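Local atomic coordinates of CaaX farnesyltransferase beta subunit Ram1 (PDB entry 4L9P), a protein that probably supplies the peptide-binding subunit of the zinc-dependent heterodimeric enzyme that transfers a farnesyl group from farnesyl diphosphate to a cysteine near the C terminus of target proteins. Residues S346-A351 / G358-L363; G354-R359 / H370-C375. All blocks are in the same frame, centred on the assembly; numbering follows the deposited sequence.

Overall arrangement
Both contacts belong to the alpha-alpha toroid of the prenyltransferase beta subunit and lie around the long loop between helices 338-346 and 368-371. Along the chain, 346-351 leaves the first of these helices and is met again by 358-363, so contact 1 closes a short loop within this connection. Contact 2 starts inside that loop, at 354-359, and reaches forward to 370-375, which begins in the second helix; the two loops therefore overlap and share Gly358 and Arg359. Their centres lie about 8 Å apart, and a backbone hydrogen bond between Arg348 and Ser357 links them. Together they tie the interhelical loop to helix 368-371, and both reach the bound farnesyl diphosphate analogue FII.

Contact 1: S346-A351 / G358-L363. With FII ([(3,7,11-trimethyl-dodeca-2,6,10-trienyloxycarbamoyl)-methyl]-phosphonic acid), chain Q.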
ATOM      1  N   SER B 346      -3.385  -4.658  13.576  1.00  4.58           N
ATOM      2  CA  SER B 346      -4.397  -4.219  14.529  1.00  4.95           C
ATOM      3  C   SER B 346      -4.194  -2.757  14.938  1.00  4.07           C
ATOM      4  O   SER B 346      -5.179  -1.973  15.025  1.00  4.56           O
ATOM      5  CB  SER B 346      -4.299  -5.184  15.720  1.00  5.70           C
ATOM      6  OG  SER B 346      -5.068  -4.693  16.828  1.00  5.85           O
ATOM      7  N   ALA B 347      -2.929  -2.358  15.112  1.00  3.91           N
ATOM      8  CA  ALA B 347      -2.638  -1.000  15.556  1.00  3.72           C
ATOM      9  C   ALA B 347      -2.906   0.069  14.479  1.00  4.27           C
ATOM     10  O   ALA B 347      -2.796   1.256  14.774  1.00  5.23           O
ATOM     11  CB  ALA B 347      -1.126  -0.905  15.963  1.00  5.65           C
ATOM     12  N   ARG B 348      -3.230  -0.337  13.259  1.00  3.58           N
ATOM     13  CA  ARG B 348      -3.593   0.679  12.262  1.00  3.92           C
ATOM     14  C   ARG B 348      -4.886   1.410  12.590  1.00  3.97           C
ATOM     15  O   ARG B 348      -5.113   2.523  12.093  1.00  4.46           O
ATOM     16  CB  ARG B 348      -3.789   0.029  10.861  1.00  4.67           C
ATOM     17  CG  ARG B 348      -2.574  -0.812  10.357  1.00  5.17           C
ATOM     18  CD  ARG B 348      -1.468   0.024   9.591  1.00  5.92           C
ATOM     19  NE  ARG B 348      -1.162   1.277  10.276  1.00  6.24           N
ATOM     20  CZ  ARG B 348      -0.460   1.371  11.401  1.00  6.89           C
ATOM     21  NH1 ARG B 348      -0.306   2.572  11.989  1.00  8.54           N
ATOM     22  NH2 ARG B 348       0.050   0.261  11.950  1.00  6.67           N
ATOM     23  N   GLN B 349      -5.757   0.795  13.410  1.00  3.85           N
ATOM     24  CA  GLN B 349      -7.080   1.391  13.618  1.00  3.38           C
ATOM     25  C   GLN B 349      -7.047   2.282  14.865  1.00  4.21           C
ATOM     26  O   GLN B 349      -6.495   1.865  15.906  1.00  5.78           O
ATOM     27  CB  GLN B 349      -8.088   0.238  13.841  1.00  3.62           C
ATOM     28  CG  GLN B 349      -9.521   0.728  13.691  1.00  4.19           C
ATOM     29  CD  GLN B 349     -10.508  -0.390  13.616  1.00  4.87           C
ATOM     30  OE1 GLN B 349     -10.210  -1.529  14.041  1.00  5.97           O
ATOM     31  NE2 GLN B 349     -11.700  -0.075  13.109  1.00  4.66           N
ATOM     32  N   TYR B 350      -7.656   3.464  14.748  1.00  4.49           N
ATOM     33  CA  TYR B 350      -7.676   4.453  15.871  1.00  4.58           C
ATOM     34  C   TYR B 350      -9.105   4.652  16.396  1.00  6.30           C
ATOM     35  O   TYR B 350     -10.066   4.463  15.659  1.00  7.69           O
ATOM     36  CB  TYR B 350      -7.200   5.831  15.352  1.00  4.58           C
ATOM     37  CG  TYR B 350      -5.759   5.882  14.849  1.00  4.51           C
ATOM     38  CD1 TYR B 350      -4.859   4.827  14.995  1.00  4.36           C
ATOM     39  CD2 TYR B 350      -5.344   7.061  14.299  1.00  4.65           C
ATOM     40  CE1 TYR B 350      -3.506   4.971  14.515  1.00  4.83           C
ATOM     41  CE2 TYR B 350      -4.014   7.201  13.808  1.00  4.55           C
ATOM     42  CZ  TYR B 350      -3.157   6.150  13.915  1.00  5.06           C
ATOM     43  OH  TYR B 350      -1.838   6.233  13.465  1.00  6.76           O
ATOM     44  N   ALA B 351      -9.190   5.092  17.636  1.00  6.31           N
ATOM     45  CA  ALA B 351     -10.472   5.629  18.186  1.00  6.92           C
ATOM     46  C   ALA B 351     -10.135   7.008  18.683  1.00  7.16           C
ATOM     47  O   ALA B 351      -9.045   7.205  19.196  1.00  7.51           O
ATOM     48  CB  ALA B 351     -10.992   4.753  19.334  1.00  7.21           C
ATOM     49  N   GLY B 358      -2.144   4.455   7.604  1.00  3.08           N
ATOM     50  CA  GLY B 358      -1.250   3.597   6.788  1.00  2.85           C
ATOM     51  C   GLY B 358       0.033   3.193   7.444  1.00  2.16           C
ATOM     52  O   GLY B 358       0.644   2.216   7.082  1.00  3.17           O
ATOM     53  N   ARG B 359       0.471   4.000   8.391  1.00  2.20           N
ATOM     54  CA  ARG B 359       1.760   3.732   9.077  1.00  2.40           C
ATOM     55  C   ARG B 359       1.770   4.397  10.427  1.00  2.43           C
ATOM     56  O   ARG B 359       0.939   5.282  10.737  1.00  3.26           O
ATOM     57  CB  ARG B 359       2.976   4.173   8.214  1.00  3.20           C
ATOM     58  CG  ARG B 359       2.776   5.523   7.553  1.00  4.12           C
ATOM     59  CD  ARG B 359       4.109   5.908   6.784  1.00  3.39           C
ATOM     60  NE  ARG B 359       3.825   6.960   5.830  1.00  3.19           N
ATOM     61  CZ  ARG B 359       4.721   7.907   5.498  1.00  3.12           C
ATOM     62  NH1 ARG B 359       5.998   7.835   5.944  1.00  3.12           N
ATOM     63  NH2 ARG B 359       4.351   8.854   4.657  1.00  3.71           N
ATOM     64  N   THR B 360       2.663   3.877  11.266  1.00  2.39           N
ATOM     65  CA  THR B 360       2.705   4.306  12.655  1.00  2.30           C
ATOM     66  C   THR B 360       2.861   5.821  12.779  1.00  3.53           C
ATOM     67  O   THR B 360       3.713   6.442  12.130  1.00  3.95           O
ATOM     68  CB  THR B 360       3.879   3.614  13.360  1.00  3.91           C
ATOM     69  OG1 THR B 360       3.643   2.198  13.218  1.00  4.44           O
ATOM     70  CG2 THR B 360       4.013   4.016  14.856  1.00  4.69           C
ATOM     71  N   ASN B 361       2.036   6.396  13.677  1.00  4.14           N
ATOM     72  CA  ASN B 361       2.077   7.832  13.966  1.00  3.39           C
ATOM     73  C   ASN B 361       1.690   8.746  12.796  1.00  3.73           C
ATOM     74  O   ASN B 361       1.978   9.939  12.823  1.00  5.38           O
ATOM     75  CB  ASN B 361       3.419   8.235  14.588  1.00  4.46           C
ATOM     76  CG  ASN B 361       3.423   8.064  16.100  1.00  5.10           C
ATOM     77  OD1 ASN B 361       2.413   8.384  16.765  1.00  8.68           O
ATOM     78  ND2 ASN B 361       4.533   7.631  16.662  1.00  5.30           N
ATOM     79  N   LYS B 362       0.954   8.190  11.807  1.00  4.22           N
ATOM     80  CA  LYS B 362       0.341   9.055  10.798  1.00  3.72           C
ATOM     81  C   LYS B 362      -1.185   8.984  10.926  1.00  3.57           C
ATOM     82  O   LYS B 362      -1.676   8.459  11.952  1.00  5.41           O
ATOM     83  CB  LYS B 362       0.866   8.732   9.383  1.00  3.55           C
ATOM     84  CG  LYS B 362       2.390   9.035   9.278  1.00  4.40           C
ATOM     85  CD  LYS B 362       2.796   9.416   7.900  1.00  4.89           C
ATOM     86  CE  LYS B 362       2.412  10.859   7.636  1.00  5.98           C
ATOM     87  NZ  LYS B 362       2.491  11.242   6.191  1.00  6.55           N
ATOM     88  N   LEU B 363      -1.909   9.541   9.978  1.00  3.40           N
ATOM     89  CA  LEU B 363      -3.342   9.807  10.228  1.00  2.77           C
ATOM     90  C   LEU B 363      -4.213   8.775   9.536  1.00  3.70           C
ATOM     91  O   LEU B 363      -3.868   8.192   8.503  1.00  4.17           O
ATOM     92  CB  LEU B 363      -3.691  11.176   9.639  1.00  3.82           C
ATOM     93  CG  LEU B 363      -2.899  12.371  10.200  1.00  4.89           C
ATOM     94  CD1 LEU B 363      -3.297  13.650   9.464  1.00  6.62           C
ATOM     95  CD2 LEU B 363      -3.128  12.512  11.696  1.00  5.30           C
TER
HETATM   96  C1  FII Q 608      -1.949  -1.593  -6.331  1.00 11.11           C
HETATM   97  C2  FII Q 608      -1.323  -0.292  -5.904  1.00 10.84           C
HETATM   98  C6  FII Q 608      -0.786   0.540  -6.991  1.00 12.73           C
HETATM   99  C10 FII Q 608      -0.946  -0.139  -4.488  1.00 10.00           C
HETATM  100  C11 FII Q 608      -0.221   1.085  -3.928  1.00  9.72           C
HETATM  101  C12 FII Q 608      -1.296   1.991  -3.259  1.00  8.89           C
HETATM  102  C15 FII Q 608      -0.808   3.027  -2.250  1.00 10.93           C
HETATM  103  C18 FII Q 608      -1.818   3.942  -1.569  1.00 11.22           C
HETATM  104  C22 FII Q 608       0.645   3.374  -2.337  1.00 14.30           C
HETATM  105  C23 FII Q 608       1.192   4.098  -1.117  1.00 17.67           C
HETATM  106  C24 FII Q 608       2.549   4.641  -1.359  1.00 15.94           C
HETATM  107  C27 FII Q 608       2.879   5.701  -0.357  1.00 12.41           C
HETATM  108  C30 FII Q 608       3.546   5.200   0.911  1.00 12.96           C
HETATM  109  C34 FII Q 608       3.149   7.038  -0.936  1.00 12.41           C
HETATM  110  C35 FII Q 608       3.767   8.165  -0.134  1.00 13.03           C
HETATM  111  O36 FII Q 608       2.845   9.224   0.045  1.00 11.83           O
HETATM  112  N42 FII Q 608       1.651   8.885   0.621  1.00 10.47           N
HETATM  113  C43 FII Q 608       1.600   9.219   1.982  1.00  7.89           C
HETATM  114  O44 FII Q 608       2.534   9.716   2.629  1.00  8.17           O
HETATM  115  C45 FII Q 608       0.246   8.925   2.613  1.00  5.97           C
HETATM  116  P46 FII Q 608       0.339   8.422   4.409  1.00  4.74           P
HETATM  117  O49 FII Q 608       1.410   7.400   4.490  1.00  5.05           O
HETATM  118  O50 FII Q 608       0.556   9.658   5.225  1.00  7.34           O
HETATM  119  O51 FII Q 608      -1.065   7.826   4.639  1.00  5.07           O
HETATM  120  O   HOH W   1       1.556   0.866  14.291  1.00 10.71           O
HETATM  121  O   HOH W   2       0.035   4.900  14.990  1.00 14.72           O
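Arg348 and Tyr350 reach from 346-351 to the returning segment 358-363 of the same interhelical loop in the alpha-alpha toroid, where residues 359-362 form a type II beta turn. The side chain of Arg348, bent at chi2 (-87°) and chi3, curls so that one guanidinium face lies over CA of Arg359. Arg348 NE is 3.6 Å from Gly358 C. NH2 of Arg348 donates to a water lying at the guanidinium edge, in plane, and that water donates in turn to OG1 of Thr360. NH1 of Arg348 is hydrogen-bonded to OG of Ser357, and Trp344 adds a cation-pi contact, so several interactions fix the rotation of this buried charge. Thr360 OG1 is also hydrogen-bonded to Glu299.

Tyr350 makes the direct hydrogen bond between the two segments. Its OH donates to the carbonyl O of Lys362 over 2.7 Å, with the oxygen at the ring edge and the donor tilted 29° from the carbonyl plane. A second water donates to the Tyr350 OH and accepts from the backbone N of Asn361, linking the phenol to two points of the turn.

Beyond the turn, the side chains of Arg359 and Lys362 run into the pocket of the isoprenoid analogue FII. The Arg359 chain is extended from CG to NE, and CD of Lys362 sits 3.3 Å above one face of the Arg359 guanidinium, offset toward the rim. The two positive charges probably help to balance the anion, and Arg359 has a further salt bridge to Glu309. NE of Arg359 donates to the phosphonate oxygen O49 of FII at 2.8 Å and 167°, while its NH2 donates to the amide carbonyl O44. NZ of Lys362 donates to another phosphonate oxygen, FII O50, over 2.7 Å.

Contact 2: G354-R359 / H370-C375; sequences GGFSGR and HWVGNC. With FII ([(3,7,11-trimethyl-dodeca-2,6,10-trienyloxycarbamoyl)-methyl]-phosphonic acid), chain Q.
This is a small, fully buried apolar contact, in which Phe356 of the interhelical loop packs on Val372 and Gly373 in the 370-375 segment, which begins in the short helix 368-371 of the toroid. CG1 of Val372 lies over one face of the Phe356 ring in a CH-pi contact, 3.7 Å from the ring centroid and 15° off the ring normal. The methyl is offset toward the rim on the side of CG, its nearest ring atom. With CG1 opposite the backbone N (chi1 171°), Val372 directs that branch at the ring and leaves CG2 to meet the backbone O of Ser357 at 3.7 Å.

At the far end of the ring, Phe356 CE2 comes 3.5 Å from CA of Gly373. This brings the ring close to the main chain itself, Gly373 having no side chain to intervene.

Around this packing, the 370-375 segment is held in shape by its own polar bonds. ND2 of Asn374 donates to ND1 of His370 over 2.9 Å in a nearly straight bond of 178°, lying close to both the imidazole and the amide plane. This fixes the rotation of the imidazole, whose CD2 sits against one face of the Trp371 indole. The other indole face is turned to the isoprenoid chain of FII, with C12 of FII 3.7 Å above the ring plane; NE1 of Trp371 is hydrogen-bonded to Tyr432. The tryptophan thus lines the lipid part of the pocket.

In the fold, helix 431-444 packs against His370 and Asn374, and helix 312-323 against Asn374 and Cys375. Backbone hydrogen bonds of Ser357 with Arg348 and of Phe356 with Asp365 tie 354-359 to the loop residues before and after it, and Phe356 then meets 370-375 beside these helices.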
ATOM      1  N   GLY B 354     -12.102   5.672  14.184  1.00  6.07           N
ATOM      2  CA  GLY B 354     -12.590   4.369  13.751  1.00  5.33           C
ATOM      3  C   GLY B 354     -11.923   3.856  12.489  1.00  4.57           C
ATOM      4  O   GLY B 354     -12.028   2.655  12.248  1.00  5.22           O
ATOM      5  N   GLY B 355     -11.335   4.733  11.663  1.00  4.79           N
ATOM      6  CA  GLY B 355     -10.658   4.271  10.458  1.00  4.47           C
ATOM      7  C   GLY B 355      -9.225   3.822  10.677  1.00  3.57           C
ATOM      8  O   GLY B 355      -8.747   3.677  11.818  1.00  4.10           O
ATOM      9  N   PHE B 356      -8.589   3.532   9.543  1.00  3.91           N
ATOM     10  CA  PHE B 356      -7.213   3.021   9.591  1.00  4.19           C
ATOM     11  C   PHE B 356      -6.260   4.061   9.079  1.00  3.34           C
ATOM     12  O   PHE B 356      -6.489   4.762   8.081  1.00  3.96           O
ATOM     13  CB  PHE B 356      -7.036   1.798   8.655  1.00  4.52           C
ATOM     14  CG  PHE B 356      -7.982   0.654   8.942  1.00  4.38           C
ATOM     15  CD1 PHE B 356      -8.002   0.021  10.181  1.00  5.56           C
ATOM     16  CD2 PHE B 356      -8.773   0.177   7.929  1.00  4.24           C
ATOM     17  CE1 PHE B 356      -8.850  -1.076  10.408  1.00  6.01           C
ATOM     18  CE2 PHE B 356      -9.577  -0.966   8.129  1.00  5.17           C
ATOM     19  CZ  PHE B 356      -9.634  -1.581   9.361  1.00  6.34           C
ATOM     20  N   SER B 357      -5.101   4.119   9.722  1.00  3.33           N
ATOM     21  CA  SER B 357      -3.913   4.838   9.207  1.00  3.70           C
ATOM     22  C   SER B 357      -3.035   3.865   8.404  1.00  3.00           C
ATOM     23  O   SER B 357      -3.153   2.650   8.484  1.00  4.37           O
ATOM     24  CB  SER B 357      -3.046   5.316  10.411  1.00  5.50           C
ATOM     25  OG  SER B 357      -2.561   4.221  11.181  1.00  6.09           O
ATOM     26  N   GLY B 358      -2.144   4.455   7.604  1.00  3.08           N
ATOM     27  CA  GLY B 358      -1.250   3.597   6.788  1.00  2.85           C
ATOM     28  C   GLY B 358       0.033   3.193   7.444  1.00  2.16           C
ATOM     29  O   GLY B 358       0.644   2.216   7.082  1.00  3.17           O
ATOM     30  N   ARG B 359       0.471   4.000   8.391  1.00  2.20           N
ATOM     31  CA  ARG B 359       1.760   3.732   9.077  1.00  2.40           C
ATOM     32  C   ARG B 359       1.770   4.397  10.427  1.00  2.43           C
ATOM     33  O   ARG B 359       0.939   5.282  10.737  1.00  3.26           O
ATOM     34  CB  ARG B 359       2.976   4.173   8.214  1.00  3.20           C
ATOM     35  CG  ARG B 359       2.776   5.523   7.553  1.00  4.12           C
ATOM     36  CD  ARG B 359       4.109   5.908   6.784  1.00  3.39           C
ATOM     37  NE  ARG B 359       3.825   6.960   5.830  1.00  3.19           N
ATOM     38  CZ  ARG B 359       4.721   7.907   5.498  1.00  3.12           C
ATOM     39  NH1 ARG B 359       5.998   7.835   5.944  1.00  3.12           N
ATOM     40  NH2 ARG B 359       4.351   8.854   4.657  1.00  3.71           N
ATOM     41  N   HIS B 370      -9.773  -0.012   2.257  1.00  3.25           N
ATOM     42  CA  HIS B 370      -9.348  -1.113   1.433  1.00  3.85           C
ATOM     43  C   HIS B 370      -7.959  -1.608   1.757  1.00  3.31           C
ATOM     44  O   HIS B 370      -7.762  -2.797   2.108  1.00  4.19           O
ATOM     45  CB  HIS B 370      -9.402  -0.761  -0.033  1.00  4.37           C
ATOM     46  CG  HIS B 370      -8.674  -1.765  -0.861  1.00  4.29           C
ATOM     47  ND1 HIS B 370      -9.069  -3.097  -0.918  1.00  5.38           N
ATOM     48  CD2 HIS B 370      -7.527  -1.664  -1.605  1.00  4.60           C
ATOM     49  CE1 HIS B 370      -8.186  -3.770  -1.662  1.00  6.38           C
ATOM     50  NE2 HIS B 370      -7.240  -2.930  -2.087  1.00  6.76           N
ATOM     51  N   TRP B 371      -6.941  -0.730   1.729  1.00  3.14           N
ATOM     52  CA  TRP B 371      -5.565  -1.309   1.767  1.00  3.55           C
ATOM     53  C   TRP B 371      -5.322  -2.045   3.077  1.00  4.43           C
ATOM     54  O   TRP B 371      -4.705  -3.115   3.063  1.00  6.12           O
ATOM     55  CB  TRP B 371      -4.500  -0.207   1.591  1.00  3.57           C
ATOM     56  CG  TRP B 371      -4.657   0.560   0.287  1.00  3.42           C
ATOM     57  CD1 TRP B 371      -5.001   1.882   0.137  1.00  4.06           C
ATOM     58  CD2 TRP B 371      -4.531   0.029  -1.029  1.00  3.47           C
ATOM     59  NE1 TRP B 371      -5.099   2.212  -1.193  1.00  4.60           N
ATOM     60  CE2 TRP B 371      -4.819   1.096  -1.944  1.00  4.09           C
ATOM     61  CE3 TRP B 371      -4.182  -1.216  -1.529  1.00  4.37           C
ATOM     62  CZ2 TRP B 371      -4.824   0.910  -3.337  1.00  5.79           C
ATOM     63  CZ3 TRP B 371      -4.192  -1.405  -2.901  1.00  6.10           C
ATOM     64  CH2 TRP B 371      -4.486  -0.328  -3.793  1.00  6.06           C
ATOM     65  N   VAL B 372      -5.736  -1.459   4.221  1.00  3.09           N
ATOM     66  CA  VAL B 372      -5.620  -2.163   5.490  1.00  3.66           C
ATOM     67  C   VAL B 372      -6.813  -3.120   5.660  1.00  3.83           C
ATOM     68  O   VAL B 372      -6.616  -4.272   6.051  1.00  4.97           O
ATOM     69  CB  VAL B 372      -5.520  -1.156   6.658  1.00  3.80           C
ATOM     70  CG1 VAL B 372      -5.615  -1.855   7.994  1.00  4.81           C
ATOM     71  CG2 VAL B 372      -4.188  -0.372   6.548  1.00  4.78           C
ATOM     72  N   GLY B 373      -8.046  -2.661   5.366  1.00  4.11           N
ATOM     73  CA  GLY B 373      -9.241  -3.486   5.652  1.00  4.55           C
ATOM     74  C   GLY B 373      -9.154  -4.846   4.968  1.00  4.27           C
ATOM     75  O   GLY B 373      -9.465  -5.881   5.570  1.00  6.18           O
ATOM     76  N   ASN B 374      -8.715  -4.878   3.706  1.00  4.62           N
ATOM     77  CA  ASN B 374      -8.668  -6.133   2.975  1.00  4.69           C
ATOM     78  C   ASN B 374      -7.437  -6.955   3.269  1.00  4.42           C
ATOM     79  O   ASN B 374      -7.347  -8.118   2.796  1.00  7.21           O
ATOM     80  CB  ASN B 374      -8.875  -5.916   1.471  1.00  6.13           C
ATOM     81  CG  ASN B 374     -10.366  -5.946   1.116  1.00  8.60           C
ATOM     82  OD1 ASN B 374     -11.109  -6.829   1.642  1.00 10.53           O
ATOM     83  ND2 ASN B 374     -10.808  -5.083   0.205  1.00 10.48           N
ATOM     84  N   CYS B 375      -6.506  -6.438   4.104  1.00  3.71           N
ATOM     85  CA  CYS B 375      -5.516  -7.365   4.672  1.00  4.13           C
ATOM     86  C   CYS B 375      -6.191  -8.341   5.631  1.00  4.64           C
ATOM     87  O   CYS B 375      -5.703  -9.481   5.821  1.00  6.03           O
ATOM     88  CB  CYS B 375      -4.427  -6.666   5.478  1.00  5.05           C
ATOM     89  SG  CYS B 375      -3.254  -5.752   4.410  1.00  5.90           S
TER
HETATM   90  C1  FII Q 608      -1.949  -1.593  -6.331  1.00 11.11           C
HETATM   91  C2  FII Q 608      -1.323  -0.292  -5.904  1.00 10.84           C
HETATM   92  C6  FII Q 608      -0.786   0.540  -6.991  1.00 12.73           C
HETATM   93  C10 FII Q 608      -0.946  -0.139  -4.488  1.00 10.00           C
HETATM   94  C11 FII Q 608      -0.221   1.085  -3.928  1.00  9.72           C
HETATM   95  C12 FII Q 608      -1.296   1.991  -3.259  1.00  8.89           C
HETATM   96  C15 FII Q 608      -0.808   3.027  -2.250  1.00 10.93           C
HETATM   97  C18 FII Q 608      -1.818   3.942  -1.569  1.00 11.22           C
HETATM   98  C22 FII Q 608       0.645   3.374  -2.337  1.00 14.30           C
HETATM   99  C23 FII Q 608       1.192   4.098  -1.117  1.00 17.67           C
HETATM  100  C24 FII Q 608       2.549   4.641  -1.359  1.00 15.94           C
HETATM  101  C27 FII Q 608       2.879   5.701  -0.357  1.00 12.41           C
HETATM  102  C30 FII Q 608       3.546   5.200   0.911  1.00 12.96           C
HETATM  103  C34 FII Q 608       3.149   7.038  -0.936  1.00 12.41           C
HETATM  104  C35 FII Q 608       3.767   8.165  -0.134  1.00 13.03           C
HETATM  105  O36 FII Q 608       2.845   9.224   0.045  1.00 11.83           O
HETATM  106  N42 FII Q 608       1.651   8.885   0.621  1.00 10.47           N
HETATM  107  C43 FII Q 608       1.600   9.219   1.982  1.00  7.89           C
HETATM  108  O44 FII Q 608       2.534   9.716   2.629  1.00  8.17           O
HETATM  109  C45 FII Q 608       0.246   8.925   2.613  1.00  5.97           C
HETATM  110  P46 FII Q 608       0.339   8.422   4.409  1.00  4.74           P
HETATM  111  O49 FII Q 608       1.410   7.400   4.490  1.00  5.05           O
HETATM  112  O50 FII Q 608       0.556   9.658   5.225  1.00  7.34           O
HETATM  113  O51 FII Q 608      -1.065   7.826   4.639  1.00  5.07           O